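Local coordinates for protein MlnE (Bacillus amyloliquefaciens subsp. plantarum, PDB 5D2E) that binds NADP and, as the N-terminal B-type ketoreductase part of a macrolactin assembly-line protein, probably reduces beta-keto groups of the growing polyketide, at residues Q147-F159 against Q185-V198. Numbering follows the deposited sequence.
Sequences QLNKSLYSLFQMF and QPIYNAVESFLKTV
Q147 lays its amide over one face of the Y188 ring, the two planes 37° apart and CD displaced toward the rim. From there NE2 reaches past the ring to OE1 of Q185, at the N-cap of helix 186-198, in a nearly straight 3.0 Å hydrogen bond. Q185 NE2 bonds to the carbonyl O of G135, which leaves OE1 to face Q147 and a water. This water closes the corner: it donates to Q147 OE1 and Q185 OE1 and accepts from the backbone N of Y188, so the Q147 amide is gripped at both ends. Y188 OH is hydrogen-bonded to the carbonyl O of A134. The ring edge faces S151, whose OG turns back to Q147 O (2.7 Å).

L155 CD1 presses tightly on V191 CG1 at 3.4 Å. F194, with CG anti to the backbone N (chi1 180°), pushes its ring between L152, L155, F156 and F159; L152 CD1 sits over one face, 3.5 Å from CD1 of F194. V198 CG1 sits over the F159 ring, almost on its normal, a CH-pi contact, while M158 CE covers the opposite face. The helices pack 17° from parallel, as neighbours in the Rossmann-like structural subdomain of a ketoreductase.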
# COMPACT_ATOMS: atom_id res chain seq x y z
N GLN A 147 8.82 12.31 2.63
CA GLN A 147 7.41 12.05 2.27
C GLN A 147 6.70 11.27 3.40
O GLN A 147 5.58 11.58 3.78
CB GLN A 147 7.26 11.35 0.95
CG GLN A 147 7.68 12.20 -0.28
CD GLN A 147 7.04 11.68 -1.53
OE1 GLN A 147 6.90 10.44 -1.70
NE2 GLN A 147 6.55 12.56 -2.35
N LEU A 148 7.39 10.29 3.98
CA LEU A 148 6.80 9.48 5.06
C LEU A 148 6.56 10.37 6.27
O LEU A 148 5.48 10.29 6.92
CB LEU A 148 7.69 8.31 5.39
CG LEU A 148 7.75 7.21 4.32
CD1 LEU A 148 9.01 6.36 4.53
CD2 LEU A 148 6.50 6.36 4.42
N ASN A 149 7.49 11.26 6.57
CA ASN A 149 7.22 12.20 7.69
C ASN A 149 6.04 13.14 7.50
O ASN A 149 5.32 13.43 8.45
CB ASN A 149 8.47 12.97 8.06
CG ASN A 149 9.42 12.11 8.80
OD1 ASN A 149 9.05 11.07 9.35
ND2 ASN A 149 10.68 12.48 8.77
N LYS A 150 5.81 13.56 6.26
CA LYS A 150 4.69 14.41 5.92
C LYS A 150 3.38 13.68 5.89
O LYS A 150 2.34 14.33 5.89
CB LYS A 150 4.94 15.07 4.58
CG LYS A 150 6.05 16.18 4.59
CD LYS A 150 6.35 16.57 3.13
CE LYS A 150 6.96 17.92 2.83
NZ LYS A 150 8.26 18.07 3.51
N SER A 151 3.38 12.35 5.90
CA SER A 151 2.17 11.63 5.63
C SER A 151 1.94 10.59 6.74
O SER A 151 1.38 10.91 7.77
CB SER A 151 2.18 10.99 4.23
OG SER A 151 3.34 10.16 3.98
N LEU A 152 2.46 9.39 6.56
CA LEU A 152 2.29 8.29 7.53
C LEU A 152 2.67 8.65 8.94
O LEU A 152 1.86 8.49 9.88
CB LEU A 152 3.11 7.06 7.07
CG LEU A 152 3.19 5.87 8.07
CD1 LEU A 152 1.81 5.25 8.20
CD2 LEU A 152 4.29 4.92 7.60
N TYR A 153 3.87 9.19 9.14
CA TYR A 153 4.28 9.44 10.49
C TYR A 153 3.55 10.62 11.16
O TYR A 153 3.18 10.53 12.33
CB TYR A 153 5.79 9.54 10.63
CG TYR A 153 6.50 8.20 10.40
CD1 TYR A 153 6.33 7.14 11.26
CD2 TYR A 153 7.36 8.01 9.34
CE1 TYR A 153 6.97 5.90 11.04
CE2 TYR A 153 8.00 6.78 9.11
CZ TYR A 153 7.82 5.75 9.96
OH TYR A 153 8.46 4.58 9.70
N SER A 154 3.30 11.67 10.42
CA SER A 154 2.60 12.81 10.96
C SER A 154 1.19 12.35 11.36
O SER A 154 0.66 12.68 12.42
CB SER A 154 2.46 13.92 9.88
OG SER A 154 1.54 14.89 10.43
N LEU A 155 0.57 11.56 10.51
CA LEU A 155 -0.77 11.05 10.82
C LEU A 155 -0.78 10.10 12.00
O LEU A 155 -1.71 10.12 12.78
CB LEU A 155 -1.41 10.38 9.59
CG LEU A 155 -1.97 11.30 8.48
CD1 LEU A 155 -2.24 10.46 7.27
CD2 LEU A 155 -3.20 12.14 8.88
N PHE A 156 0.24 9.26 12.09
CA PHE A 156 0.35 8.37 13.24
C PHE A 156 0.47 9.21 14.53
O PHE A 156 -0.30 8.95 15.47
CB PHE A 156 1.54 7.49 13.08
CG PHE A 156 2.03 6.92 14.36
CD1 PHE A 156 1.29 5.96 15.03
CD2 PHE A 156 3.22 7.33 14.88
CE1 PHE A 156 1.74 5.44 16.23
CE2 PHE A 156 3.67 6.82 16.06
CZ PHE A 156 2.94 5.86 16.72
N GLN A 157 1.37 10.21 14.54
CA GLN A 157 1.50 11.06 15.72
C GLN A 157 0.15 11.75 16.04
O GLN A 157 -0.28 11.85 17.23
CB GLN A 157 2.61 12.08 15.61
CG GLN A 157 4.04 11.56 15.39
CD GLN A 157 4.58 10.67 16.50
OE1 GLN A 157 5.67 10.03 16.39
NE2 GLN A 157 3.88 10.67 17.60
N MET A 158 -0.53 12.24 15.01
CA MET A 158 -1.75 12.98 15.19
C MET A 158 -2.83 12.10 15.77
O MET A 158 -3.45 12.45 16.75
CB MET A 158 -2.20 13.59 13.87
CG MET A 158 -3.51 14.36 13.99
SD MET A 158 -4.30 14.67 12.38
CE MET A 158 -5.05 13.04 12.14
N PHE A 159 -3.04 10.90 15.20
CA PHE A 159 -4.11 10.05 15.70
C PHE A 159 -3.78 9.51 17.09
O PHE A 159 -4.64 9.48 17.95
CB PHE A 159 -4.36 8.88 14.79
CG PHE A 159 -5.08 9.22 13.55
CD1 PHE A 159 -6.36 9.73 13.62
CD2 PHE A 159 -4.53 8.95 12.31
CE1 PHE A 159 -7.07 10.04 12.48
CE2 PHE A 159 -5.23 9.25 11.16
CZ PHE A 159 -6.49 9.79 11.24
N GLN A 185 2.63 9.24 -6.97
CA GLN A 185 2.84 9.42 -5.53
C GLN A 185 2.53 8.11 -4.75
O GLN A 185 1.49 7.99 -4.09
CB GLN A 185 1.97 10.54 -5.03
CG GLN A 185 2.37 11.93 -5.52
CD GLN A 185 3.60 12.52 -4.84
OE1 GLN A 185 4.49 11.82 -4.41
NE2 GLN A 185 3.65 13.85 -4.81
N PRO A 186 3.42 7.13 -4.86
CA PRO A 186 3.18 5.81 -4.23
C PRO A 186 3.07 5.87 -2.75
O PRO A 186 2.24 5.19 -2.20
CB PRO A 186 4.38 4.96 -4.65
CG PRO A 186 5.15 5.74 -5.63
CD PRO A 186 4.65 7.16 -5.68
N ILE A 187 3.85 6.73 -2.12
CA ILE A 187 3.79 6.91 -0.67
C ILE A 187 2.51 7.64 -0.27
O ILE A 187 1.66 7.11 0.51
CB ILE A 187 5.05 7.59 -0.14
CG1 ILE A 187 6.21 6.66 -0.27
CG2 ILE A 187 4.91 8.02 1.30
CD1 ILE A 187 7.56 7.23 0.13
N TYR A 188 2.26 8.79 -0.89
CA TYR A 188 1.11 9.53 -0.44
C TYR A 188 -0.20 8.81 -0.74
O TYR A 188 -1.14 8.86 0.05
CB TYR A 188 1.10 10.93 -1.01
CG TYR A 188 2.23 11.81 -0.64
CD1 TYR A 188 2.84 11.71 0.56
CD2 TYR A 188 2.63 12.86 -1.48
CE1 TYR A 188 3.87 12.57 0.93
CE2 TYR A 188 3.62 13.73 -1.11
CZ TYR A 188 4.24 13.61 0.10
OH TYR A 188 5.23 14.50 0.51
N ASN A 189 -0.26 8.10 -1.87
CA ASN A 189 -1.46 7.35 -2.28
C ASN A 189 -1.75 6.16 -1.28
O ASN A 189 -2.89 5.86 -0.96
CB ASN A 189 -1.21 6.82 -3.71
CG ASN A 189 -2.29 5.87 -4.17
OD1 ASN A 189 -2.04 4.66 -4.26
ND2 ASN A 189 -3.45 6.38 -4.40
N ALA A 190 -0.69 5.62 -0.71
CA ALA A 190 -0.82 4.47 0.23
C ALA A 190 -1.47 4.83 1.57
O ALA A 190 -1.99 3.97 2.28
CB ALA A 190 0.51 3.77 0.43
N VAL A 191 -1.49 6.11 1.91
CA VAL A 191 -2.15 6.55 3.13
C VAL A 191 -3.58 6.14 3.26
O VAL A 191 -3.99 5.88 4.37
CB VAL A 191 -2.01 8.07 3.28
CG1 VAL A 191 -2.82 8.62 4.42
CG2 VAL A 191 -0.53 8.45 3.41
N GLU A 192 -4.30 6.01 2.16
CA GLU A 192 -5.65 5.57 2.18
C GLU A 192 -5.79 4.23 2.96
O GLU A 192 -6.73 4.09 3.72
CB GLU A 192 -6.15 5.36 0.76
CG GLU A 192 -7.58 4.84 0.70
CD GLU A 192 -7.89 4.09 -0.61
OE1 GLU A 192 -6.96 3.82 -1.41
OE2 GLU A 192 -9.09 3.76 -0.82
N SER A 193 -4.86 3.30 2.73
CA SER A 193 -4.87 1.96 3.39
C SER A 193 -4.69 2.13 4.89
O SER A 193 -5.38 1.52 5.65
CB SER A 193 -3.72 1.14 2.86
OG SER A 193 -3.79 0.96 1.48
N PHE A 194 -3.83 3.06 5.33
CA PHE A 194 -3.67 3.41 6.75
C PHE A 194 -4.98 3.99 7.31
O PHE A 194 -5.44 3.57 8.37
CB PHE A 194 -2.49 4.41 6.86
CG PHE A 194 -2.20 4.87 8.22
CD1 PHE A 194 -1.36 4.12 9.05
CD2 PHE A 194 -2.71 6.07 8.68
CE1 PHE A 194 -1.10 4.52 10.34
CE2 PHE A 194 -2.44 6.50 9.97
CZ PHE A 194 -1.64 5.71 10.79
N LEU A 195 -5.55 4.97 6.63
CA LEU A 195 -6.75 5.63 7.15
C LEU A 195 -7.94 4.69 7.28
O LEU A 195 -8.77 4.81 8.22
CB LEU A 195 -7.16 6.81 6.24
CG LEU A 195 -6.13 7.95 6.14
CD1 LEU A 195 -6.47 8.93 5.05
CD2 LEU A 195 -6.05 8.67 7.48
N LYS A 196 -8.10 3.80 6.33
CA LYS A 196 -9.19 2.83 6.39
C LYS A 196 -9.02 2.00 7.64
O LYS A 196 -9.99 1.65 8.28
CB LYS A 196 -9.14 1.85 5.22
CG LYS A 196 -9.69 2.39 3.94
CD LYS A 196 -9.55 1.27 2.90
CE LYS A 196 -10.54 1.45 1.79
NZ LYS A 196 -9.91 0.80 0.63
N THR A 197 -7.79 1.70 8.01
CA THR A 197 -7.62 0.88 9.24
C THR A 197 -7.76 1.70 10.52
O THR A 197 -8.35 1.23 11.48
CB THR A 197 -6.54 -0.25 9.18
OG1 THR A 197 -5.95 -0.64 10.50
CG2 THR A 197 -5.63 -0.17 8.05
N VAL A 198 -7.34 2.98 10.51
CA VAL A 198 -7.67 3.88 11.66
C VAL A 198 -9.18 3.87 11.89
O VAL A 198 -9.67 3.77 13.04
CB VAL A 198 -7.17 5.31 11.40
CG1 VAL A 198 -7.78 6.32 12.36
CG2 VAL A 198 -5.65 5.32 11.41
O HOH W 1 4.50 9.62 -2.73